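Local coordinates for protein putrescine aminotransferase (Halomonas elongata DSM 2581, PDB 6GWI) that probably transfers the amino group of amines such as putrescine to carbonyl acceptors, using pyridoxal-5'-phosphate as its cofactor, at residues Leu79-Thr84 / Phe318-His323; Leu125-Arg130 / Gly312-Gly317; Gly290-Gly295 / Pro324-Val329. All coordinates share one frame; numbering follows the deposited sequence.

Contact 1 of 3, residues Leu79-Thr84 / Phe318-His323; sequences LPYYNT and FTYSGH. With PLP (pyridoxal-5'-phosphate), chain C.
Pro80 aims its carbonyl at the imidazole of His323, and its O comes within 3.0 Å of His323 CE1. That oxygen also accepts a hydrogen bond from Thr325 OG1, while the imidazole is held from two other directions. Its NE2 bonds to Gly290 O of the second subunit, and its ND1 caps the start of helix 324-339 weakly. Tyr81 carries most of the remaining contact. With CG anti to the backbone N (chi1 170°), its phenol reaches across to the turn beginning at Phe318. There Tyr81 OH donates to Thr319 O at 2.7 Å, from a position above the carbonyl plane. One face of the ring receives the edge of Tyr320 in an offset edge-to-face pair with planes at 85°, Tyr81 CE1 lying 3.8 Å from Tyr320 CD1. His323 closes this aromatic cluster obliquely, its CD2 standing 3.6 Å from Tyr81 CD1. Farther along, two waters join the backbones: one donates to both Tyr82 O and Ser321 O, and the other accepts from Thr84 N at 2.8 Å while donating to Thr319 O and Ser321 O. Thr319 O is thus gripped by a phenol and a water. On its other side Thr319 serves the cofactor: its N and its OG1 both donate to PLP O1P, at 2.8 Å and 2.7 Å. Gly117 and Ser118 of the second subunit also bond to this PLP, so the cofactor sits between subunits; the Thr319 N-H and hydroxyl would offset part of the phosphate's charge. Tyr81 stands in the second shell of the phosphate, placed to steady Thr319 through its carbonyl.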
loop_
_atom_site.group_PDB
_atom_site.type_symbol
_atom_site.label_atom_id
_atom_site.label_comp_id
_atom_site.label_asym_id
_atom_site.label_seq_id
_atom_site.Cartn_x
_atom_site.Cartn_y
_atom_site.Cartn_z
ATOM N N LEU B 79 -19.367 1.278 10.720
ATOM C CA LEU B 79 -18.091 1.955 10.958
ATOM C C LEU B 79 -17.264 1.843 9.687
ATOM O O LEU B 79 -16.509 0.877 9.502
ATOM C CB LEU B 79 -17.341 1.352 12.144
ATOM C CG LEU B 79 -16.010 1.997 12.541
ATOM C CD1 LEU B 79 -16.219 3.402 13.073
ATOM C CD2 LEU B 79 -15.286 1.136 13.571
ATOM N N PRO B 80 -17.384 2.810 8.775
ATOM C CA PRO B 80 -16.673 2.666 7.494
ATOM C C PRO B 80 -15.167 2.656 7.664
ATOM O O PRO B 80 -14.474 1.869 7.008
ATOM C CB PRO B 80 -17.154 3.879 6.686
ATOM C CG PRO B 80 -17.555 4.876 7.708
ATOM C CD PRO B 80 -18.123 4.084 8.854
ATOM N N TYR B 81 -14.646 3.498 8.554
ATOM C CA TYR B 81 -13.221 3.544 8.822
ATOM C C TYR B 81 -12.988 3.963 10.264
ATOM O O TYR B 81 -13.715 4.803 10.803
ATOM C CB TYR B 81 -12.481 4.533 7.909
ATOM C CG TYR B 81 -11.054 4.750 8.367
ATOM C CD1 TYR B 81 -10.088 3.771 8.163
ATOM C CD2 TYR B 81 -10.680 5.907 9.040
ATOM C CE1 TYR B 81 -8.789 3.943 8.596
ATOM C CE2 TYR B 81 -9.379 6.091 9.477
ATOM C CZ TYR B 81 -8.440 5.102 9.250
ATOM O OH TYR B 81 -7.146 5.261 9.681
ATOM N N TYR B 82 -11.982 3.361 10.884
ATOM C CA TYR B 82 -11.318 3.988 12.016
ATOM C C TYR B 82 -9.910 3.414 12.111
ATOM O O TYR B 82 -9.625 2.332 11.591
ATOM C CB TYR B 82 -12.083 3.816 13.329
ATOM C CG TYR B 82 -11.580 4.825 14.324
ATOM C CD1 TYR B 82 -11.911 6.168 14.202
ATOM C CD2 TYR B 82 -10.707 4.455 15.336
ATOM C CE1 TYR B 82 -11.416 7.107 15.082
ATOM C CE2 TYR B 82 -10.209 5.386 16.222
ATOM C CZ TYR B 82 -10.564 6.711 16.090
ATOM O OH TYR B 82 -10.068 7.643 16.973
ATOM N N ASN B 83 -9.024 4.169 12.754
ATOM C CA ASN B 83 -7.622 3.787 12.784
ATOM C C ASN B 83 -7.369 2.764 13.887
ATOM O O ASN B 83 -8.140 2.625 14.840
ATOM C CB ASN B 83 -6.721 5.013 12.976
ATOM C CG ASN B 83 -6.756 5.560 14.392
ATOM O OD1 ASN B 83 -6.187 4.971 15.314
ATOM N ND2 ASN B 83 -7.401 6.709 14.566
ATOM N N THR B 84 -6.283 2.009 13.719
ATOM C CA THR B 84 -5.777 1.124 14.758
ATOM C C THR B 84 -4.513 1.678 15.408
ATOM O O THR B 84 -3.732 0.914 15.985
ATOM C CB THR B 84 -5.520 -0.272 14.186
ATOM O OG1 THR B 84 -4.700 -0.174 13.014
ATOM C CG2 THR B 84 -6.834 -0.948 13.835
ATOM N N PHE B 318 0.341 1.693 8.616
ATOM C CA PHE B 318 -0.327 2.436 7.557
ATOM C C PHE B 318 -1.711 2.884 8.001
ATOM O O PHE B 318 -2.414 2.165 8.717
ATOM C CB PHE B 318 -0.418 1.575 6.292
ATOM C CG PHE B 318 0.903 0.981 5.884
ATOM C CD1 PHE B 318 1.792 1.699 5.098
ATOM C CD2 PHE B 318 1.273 -0.281 6.323
ATOM C CE1 PHE B 318 3.016 1.155 4.739
ATOM C CE2 PHE B 318 2.498 -0.824 5.971
ATOM C CZ PHE B 318 3.365 -0.107 5.178
ATOM N N THR B 319 -2.092 4.082 7.556
ATOM C CA THR B 319 -3.396 4.664 7.848
ATOM C C THR B 319 -4.510 3.637 7.684
ATOM O O THR B 319 -5.400 3.534 8.535
ATOM C CB THR B 319 -3.639 5.873 6.933
ATOM O OG1 THR B 319 -2.669 6.894 7.206
ATOM C CG2 THR B 319 -5.022 6.441 7.140
ATOM N N TYR B 320 -4.462 2.859 6.606
ATOM C CA TYR B 320 -5.518 1.907 6.293
ATOM C C TYR B 320 -5.194 0.492 6.761
ATOM O O TYR B 320 -5.869 -0.459 6.348
ATOM C CB TYR B 320 -5.803 1.943 4.790
ATOM C CG TYR B 320 -6.355 3.284 4.326
ATOM C CD1 TYR B 320 -7.322 3.949 5.073
ATOM C CD2 TYR B 320 -5.905 3.889 3.156
ATOM C CE1 TYR B 320 -7.832 5.171 4.668
ATOM C CE2 TYR B 320 -6.413 5.118 2.740
ATOM C CZ TYR B 320 -7.378 5.750 3.502
ATOM O OH TYR B 320 -7.891 6.966 3.108
ATOM N N SER B 321 -4.185 0.332 7.617
ATOM C CA SER B 321 -3.953 -0.947 8.276
ATOM C C SER B 321 -5.203 -1.372 9.032
ATOM O O SER B 321 -5.715 -0.621 9.869
ATOM C CB SER B 321 -2.773 -0.856 9.241
ATOM O OG SER B 321 -1.547 -0.678 8.563
ATOM N N GLY B 322 -5.693 -2.571 8.735
ATOM C CA GLY B 322 -6.852 -3.096 9.419
ATOM C C GLY B 322 -8.169 -2.486 9.005
ATOM O O GLY B 322 -9.171 -2.709 9.690
ATOM N N HIS B 323 -8.200 -1.724 7.910
ATOM C CA HIS B 323 -9.399 -1.001 7.497
ATOM C C HIS B 323 -10.653 -1.817 7.775
ATOM O O HIS B 323 -10.807 -2.915 7.227
ATOM C CB HIS B 323 -9.332 -0.655 6.009
ATOM C CG HIS B 323 -10.387 0.310 5.573
ATOM N ND1 HIS B 323 -11.712 -0.049 5.438
ATOM C CD2 HIS B 323 -10.319 1.625 5.261
ATOM C CE1 HIS B 323 -12.412 1.004 5.053
ATOM N NE2 HIS B 323 -11.590 2.032 4.938
HETATM N N1 PLP C . 2.512 11.343 3.682
HETATM C C2 PLP C . 1.912 12.105 4.660
HETATM C C2A PLP C . 2.142 13.590 4.671
HETATM C C3 PLP C . 1.103 11.495 5.620
HETATM O O3 PLP C . 0.515 12.266 6.590
HETATM C C4 PLP C . 0.891 10.113 5.595
HETATM C C4A PLP C . -0.344 9.551 6.247
HETATM C C5 PLP C . 1.511 9.362 4.598
HETATM C C6 PLP C . 2.314 9.978 3.647
HETATM C C5A PLP C . 1.324 7.863 4.533
HETATM O O4P PLP C . 0.046 7.496 4.062
HETATM P P PLP C . -0.479 6.003 4.373
HETATM O O1P PLP C . -0.615 5.845 5.873
HETATM O O2P PLP C . 0.526 5.004 3.837
HETATM O O3P PLP C . -1.830 5.811 3.714
HETATM O O HOH W 1 -8.281 0.081 10.615
HETATM O O HOH W 2 -5.373 2.008 11.079
#

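Contact 2 of 3, residues Leu125-Arg130 / Gly312-Gly317; sequences LRMVRR and GEFFHG
Helix 117-134, whose start adjoins the cofactor pocket, meets through Arg126 the segment that follows the interface strand 313-314. The arginine chain bends at CG-CD (chi3 74°), bringing its NH1 between two acceptors: Phe315 O and His316 ND1, each 2.9 Å away. The first lies near the edge of the guanidinium; a second, weak bond runs to it from Arg126 NH2, which Gln169 O of the second subunit also takes up. The other acceptor receives NH1 almost within the imidazole plane, although the two flat groups stand 71° apart. Accepting at ND1 is consistent with a proton on His316 NE2, the atom bonded to Thr123 OG1. Beside this polar grip Phe314 packs on the helix: Met127 CG is 3.8 Å from Phe314 CE2, and Arg126 CB lies at the ring edge, 4.1 Å from Phe314 CZ. A water that accepts from Arg130 NE can also donate to Glu313 O; Arg130 NH2 itself bonds to Gly311 O. Phe315 is the centre of an inverse gamma turn, which presents its carbonyl to the arginine. Glu313 and Phe314 pair antiparallel with a strand of the second subunit, in keeping with the intimate dimers of class-III aminotransferases.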
loop_
_atom_site.group_PDB
_atom_site.type_symbol
_atom_site.label_atom_id
_atom_site.label_comp_id
_atom_site.label_asym_id
_atom_site.label_seq_id
_atom_site.Cartn_x
_atom_site.Cartn_y
_atom_site.Cartn_z
ATOM N N LEU B 125 10.422 -6.691 5.753
ATOM C CA LEU B 125 11.819 -6.264 5.744
ATOM C C LEU B 125 12.178 -5.530 7.030
ATOM O O LEU B 125 13.234 -5.782 7.621
ATOM C CB LEU B 125 12.089 -5.390 4.520
ATOM C CG LEU B 125 13.532 -4.940 4.274
ATOM C CD1 LEU B 125 14.506 -6.100 4.373
ATOM C CD2 LEU B 125 13.649 -4.291 2.906
ATOM N N ARG B 126 11.314 -4.614 7.481
ATOM C CA ARG B 126 11.603 -3.886 8.711
ATOM C C ARG B 126 11.520 -4.804 9.922
ATOM O O ARG B 126 12.319 -4.680 10.858
ATOM C CB ARG B 126 10.653 -2.702 8.871
ATOM C CG ARG B 126 10.853 -1.603 7.843
ATOM C CD ARG B 126 10.030 -0.365 8.186
ATOM N NE ARG B 126 10.586 0.384 9.312
ATOM C CZ ARG B 126 9.926 1.323 9.989
ATOM N NH1 ARG B 126 8.678 1.627 9.663
ATOM N NH2 ARG B 126 10.513 1.958 10.996
ATOM N N MET B 127 10.570 -5.744 9.919
ATOM C CA MET B 127 10.462 -6.683 11.026
ATOM C C MET B 127 11.698 -7.567 11.115
ATOM O O MET B 127 12.222 -7.811 12.208
ATOM C CB MET B 127 9.215 -7.549 10.867
ATOM C CG MET B 127 7.937 -6.917 11.370
ATOM S SD MET B 127 6.569 -8.079 11.222
ATOM C CE MET B 127 5.258 -7.138 11.995
ATOM N N VAL B 128 12.179 -8.057 9.971
ATOM C CA VAL B 128 13.331 -8.954 9.963
ATOM C C VAL B 128 14.554 -8.254 10.538
ATOM O O VAL B 128 15.261 -8.797 11.395
ATOM C CB VAL B 128 13.590 -9.469 8.536
ATOM C CG1 VAL B 128 14.979 -10.083 8.411
ATOM C CG2 VAL B 128 12.535 -10.491 8.151
ATOM N N ARG B 129 14.810 -7.028 10.087
ATOM C CA ARG B 129 16.022 -6.323 10.489
ATOM C C ARG B 129 15.898 -5.762 11.896
ATOM O O ARG B 129 16.884 -5.746 12.641
ATOM C CB ARG B 129 16.335 -5.234 9.455
ATOM C CG ARG B 129 16.959 -5.835 8.179
ATOM C CD ARG B 129 17.023 -4.900 6.958
ATOM N NE ARG B 129 17.829 -5.508 5.891
ATOM C CZ ARG B 129 18.141 -4.929 4.732
ATOM N NH1 ARG B 129 17.724 -3.702 4.449
ATOM N NH2 ARG B 129 18.884 -5.584 3.848
ATOM N N ARG B 130 14.696 -5.347 12.291
ATOM C CA ARG B 130 14.461 -4.973 13.677
ATOM C C ARG B 130 14.657 -6.168 14.600
ATOM O O ARG B 130 15.250 -6.040 15.678
ATOM C CB ARG B 130 13.051 -4.399 13.814
ATOM C CG ARG B 130 12.626 -4.037 15.228
ATOM C CD ARG B 130 13.464 -2.916 15.850
ATOM N NE ARG B 130 12.886 -2.486 17.125
ATOM C CZ ARG B 130 13.536 -1.809 18.069
ATOM N NH1 ARG B 130 14.807 -1.465 17.902
ATOM N NH2 ARG B 130 12.909 -1.477 19.191
ATOM N N GLY B 312 9.457 -2.680 22.493
ATOM C CA GLY B 312 8.703 -1.471 22.775
ATOM C C GLY B 312 7.756 -1.162 21.634
ATOM O O GLY B 312 7.077 -2.048 21.103
ATOM N N GLU B 313 7.700 0.112 21.245
ATOM C CA GLU B 313 6.880 0.504 20.107
ATOM C C GLU B 313 7.585 0.148 18.804
ATOM O O GLU B 313 8.783 0.399 18.641
ATOM C CB GLU B 313 6.579 2.004 20.130
ATOM C CG GLU B 313 5.728 2.459 18.939
ATOM C CD GLU B 313 5.315 3.919 19.005
ATOM O OE1 GLU B 313 5.441 4.534 20.080
ATOM O OE2 GLU B 313 4.865 4.454 17.969
ATOM N N PHE B 314 6.829 -0.420 17.868
ATOM C CA PHE B 314 7.281 -0.634 16.494
ATOM C C PHE B 314 6.768 0.544 15.668
ATOM O O PHE B 314 5.567 0.642 15.397
ATOM C CB PHE B 314 6.766 -1.977 15.978
ATOM C CG PHE B 314 7.309 -2.383 14.632
ATOM C CD1 PHE B 314 8.623 -2.123 14.277
ATOM C CD2 PHE B 314 6.498 -3.056 13.729
ATOM C CE1 PHE B 314 9.111 -2.511 13.038
ATOM C CE2 PHE B 314 6.977 -3.444 12.496
ATOM C CZ PHE B 314 8.286 -3.173 12.149
ATOM N N PHE B 315 7.675 1.448 15.280
ATOM C CA PHE B 315 7.289 2.695 14.609
ATOM C C PHE B 315 7.038 2.403 13.130
ATOM O O PHE B 315 7.808 2.766 12.237
ATOM C CB PHE B 315 8.355 3.767 14.791
ATOM C CG PHE B 315 8.450 4.292 16.191
ATOM C CD1 PHE B 315 7.666 5.358 16.599
ATOM C CD2 PHE B 315 9.325 3.721 17.099
ATOM C CE1 PHE B 315 7.750 5.843 17.890
ATOM C CE2 PHE B 315 9.416 4.201 18.390
ATOM C CZ PHE B 315 8.627 5.265 18.787
ATOM N N HIS B 316 5.907 1.751 12.885
ATOM C CA HIS B 316 5.597 1.205 11.575
ATOM C C HIS B 316 4.091 1.032 11.460
ATOM O O HIS B 316 3.428 0.675 12.435
ATOM C CB HIS B 316 6.295 -0.142 11.360
ATOM C CG HIS B 316 6.016 -0.745 10.022
ATOM N ND1 HIS B 316 6.645 -0.321 8.874
ATOM C CD2 HIS B 316 5.156 -1.719 9.642
ATOM C CE1 HIS B 316 6.196 -1.015 7.845
ATOM N NE2 HIS B 316 5.288 -1.867 8.283
ATOM N N GLY B 317 3.564 1.293 10.276
ATOM C CA GLY B 317 2.171 0.996 9.997
ATOM C C GLY B 317 1.574 1.990 9.026
ATOM O O GLY B 317 2.187 2.988 8.654
HETATM O O HOH W 3 10.147 -2.246 17.786
#

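Contact 3 of 3, residues Gly290-Gly295 / Pro324-Val329; sequences GYLPIG and PTCAAV
Leu292 and Cys326 have the closest CA atoms where the loop leading into strand 295-300 lies across the first turns of helix 324-339, within the PLP-binding fold of a class-III aminotransferase. The loop follows Lys285, a residue of the cofactor pocket, and all eight residues that touch are buried.

Most of the contact is apolar. Leu292 inserts its CD1 between two side chains of successive helical turns: it lies 3.6 Å from Thr325 CG2 and 3.7 Å from Val329 CG2, crossing the valine at about a right angle. Its CG is anti to the carbonyl carbon (chi1 -72°), with the chain extended beyond, which carries that methyl down to the helix. Val329 uses its other branch, CG1, on Tyr291 CB at 3.9 Å. The Tyr291 phenol itself leads away, its OH bonded to Gly62 O and Arg65 N. Ile294 packs on Cys326 from a different side: its CB lies 4.0 Å from Cys326 CB, and its CD1 is 3.8 Å from Ala327 CA. Leu96 of helix 91-103 adds to the packing around Ile294 and Ala327.

Two polar groups of the contact bond outside it. The Thr325 hydroxyl is engaged with Pro80, so that its methyl faces Leu292, and Leu292 O is bonded to Ser288 OG. The second subunit comes close as well, with its own Cys326 packing on Pro293 and its Pro293 on Cys326.

Cys326 SG lies between apolar and polar neighbours, 3.8 Å from Leu292 CB and 3.1 Å from Pro293 O.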
loop_
_atom_site.group_PDB
_atom_site.type_symbol
_atom_site.label_atom_id
_atom_site.label_comp_id
_atom_site.label_asym_id
_atom_site.label_seq_id
_atom_site.Cartn_x
_atom_site.Cartn_y
_atom_site.Cartn_z
ATOM N N GLY B 290 -10.039 -10.191 -3.640
ATOM C CA GLY B 290 -9.843 -8.939 -4.335
ATOM C C GLY B 290 -10.975 -7.942 -4.224
ATOM O O GLY B 290 -10.872 -6.854 -4.802
ATOM N N TYR B 291 -12.056 -8.265 -3.511
ATOM C CA TYR B 291 -13.201 -7.362 -3.468
ATOM C C TYR B 291 -12.859 -6.030 -2.811
ATOM O O TYR B 291 -13.435 -4.998 -3.175
ATOM C CB TYR B 291 -14.366 -8.027 -2.739
ATOM C CG TYR B 291 -15.231 -8.890 -3.631
ATOM C CD1 TYR B 291 -14.685 -9.931 -4.370
ATOM C CD2 TYR B 291 -16.596 -8.660 -3.733
ATOM C CE1 TYR B 291 -15.475 -10.720 -5.181
ATOM C CE2 TYR B 291 -17.394 -9.441 -4.543
ATOM C CZ TYR B 291 -16.828 -10.472 -5.263
ATOM O OH TYR B 291 -17.621 -11.256 -6.070
ATOM N N LEU B 292 -11.943 -6.021 -1.848
ATOM C CA LEU B 292 -11.458 -4.769 -1.278
ATOM C C LEU B 292 -9.989 -4.944 -0.933
ATOM O O LEU B 292 -9.555 -6.064 -0.635
ATOM C CB LEU B 292 -12.258 -4.350 -0.035
ATOM C CG LEU B 292 -13.685 -3.832 -0.269
ATOM C CD1 LEU B 292 -14.330 -3.475 1.061
ATOM C CD2 LEU B 292 -13.717 -2.627 -1.213
ATOM N N PRO B 293 -9.194 -3.871 -0.976
ATOM C CA PRO B 293 -7.752 -4.021 -0.736
ATOM C C PRO B 293 -7.456 -4.278 0.732
ATOM O O PRO B 293 -7.907 -3.542 1.614
ATOM C CB PRO B 293 -7.155 -2.682 -1.195
ATOM C CG PRO B 293 -8.240 -1.948 -1.868
ATOM C CD PRO B 293 -9.543 -2.492 -1.353
ATOM N N ILE B 294 -6.678 -5.323 0.984
ATOM C CA ILE B 294 -6.188 -5.608 2.325
ATOM C C ILE B 294 -5.066 -6.626 2.205
ATOM O O ILE B 294 -5.112 -7.526 1.357
ATOM C CB ILE B 294 -7.312 -6.112 3.247
ATOM C CG1 ILE B 294 -6.746 -6.455 4.629
ATOM C CG2 ILE B 294 -8.026 -7.325 2.639
ATOM C CD1 ILE B 294 -7.804 -6.620 5.702
ATOM N N GLY B 295 -4.037 -6.465 3.026
ATOM C CA GLY B 295 -2.965 -7.432 3.099
ATOM C C GLY B 295 -2.476 -7.525 4.524
ATOM O O GLY B 295 -3.091 -6.947 5.425
ATOM N N PRO B 324 -11.575 -1.325 8.611
ATOM C CA PRO B 324 -12.652 -2.207 9.090
ATOM C C PRO B 324 -13.561 -2.727 7.989
ATOM O O PRO B 324 -14.030 -3.867 8.081
ATOM C CB PRO B 324 -13.416 -1.318 10.084
ATOM C CG PRO B 324 -13.096 0.083 9.668
ATOM C CD PRO B 324 -11.697 0.045 9.145
ATOM N N THR B 325 -13.819 -1.942 6.940
ATOM C CA THR B 325 -14.655 -2.445 5.852
ATOM C C THR B 325 -13.920 -3.509 5.045
ATOM O O THR B 325 -14.506 -4.537 4.685
ATOM C CB THR B 325 -15.105 -1.293 4.954
ATOM O OG1 THR B 325 -15.862 -0.354 5.729
ATOM C CG2 THR B 325 -15.975 -1.805 3.806
ATOM N N CYS B 326 -12.639 -3.281 4.746
ATOM C CA CYS B 326 -11.856 -4.293 4.045
ATOM C C CYS B 326 -11.709 -5.556 4.885
ATOM O O CYS B 326 -11.780 -6.673 4.361
ATOM C CB CYS B 326 -10.484 -3.730 3.683
ATOM S SG CYS B 326 -10.547 -2.234 2.668
ATOM N N ALA B 327 -11.488 -5.396 6.195
ATOM C CA ALA B 327 -11.372 -6.550 7.081
ATOM C C ALA B 327 -12.682 -7.324 7.160
ATOM O O ALA B 327 -12.678 -8.560 7.207
ATOM C CB ALA B 327 -10.939 -6.103 8.478
ATOM N N ALA B 328 -13.811 -6.613 7.227
ATOM C CA ALA B 328 -15.111 -7.276 7.229
ATOM C C ALA B 328 -15.300 -8.134 5.982
ATOM O O ALA B 328 -15.831 -9.249 6.059
ATOM C CB ALA B 328 -16.224 -6.231 7.330
ATOM N N VAL B 329 -14.883 -7.624 4.821
ATOM C CA VAL B 329 -15.003 -8.384 3.580
ATOM C C VAL B 329 -14.057 -9.576 3.579
ATOM O O VAL B 329 -14.431 -10.680 3.166
ATOM C CB VAL B 329 -14.752 -7.456 2.376
ATOM C CG1 VAL B 329 -14.465 -8.255 1.116
ATOM C CG2 VAL B 329 -15.954 -6.568 2.158
#

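From the N terminus, contact 1 opens in the loop after helix 66-78 and closes more than 230 residues later, bringing that loop onto the turn before helix 324-339. Contact 2 is nested within that span and ties helix 117-134 to the interface strand 313-314. Contact 3 begins later and crosses both others, laying the loop before strand 295-300 on helix 324-339. The second segments follow one another without a break: residues 312-317, 318-323 and 324-329 form one run of chain. Contacts 1 and 3 touch where residues 79-84 meet residues 324-329, whereas contact 2 lies about 19 Å, centre to centre, from contact 1. All three touch the second subunit.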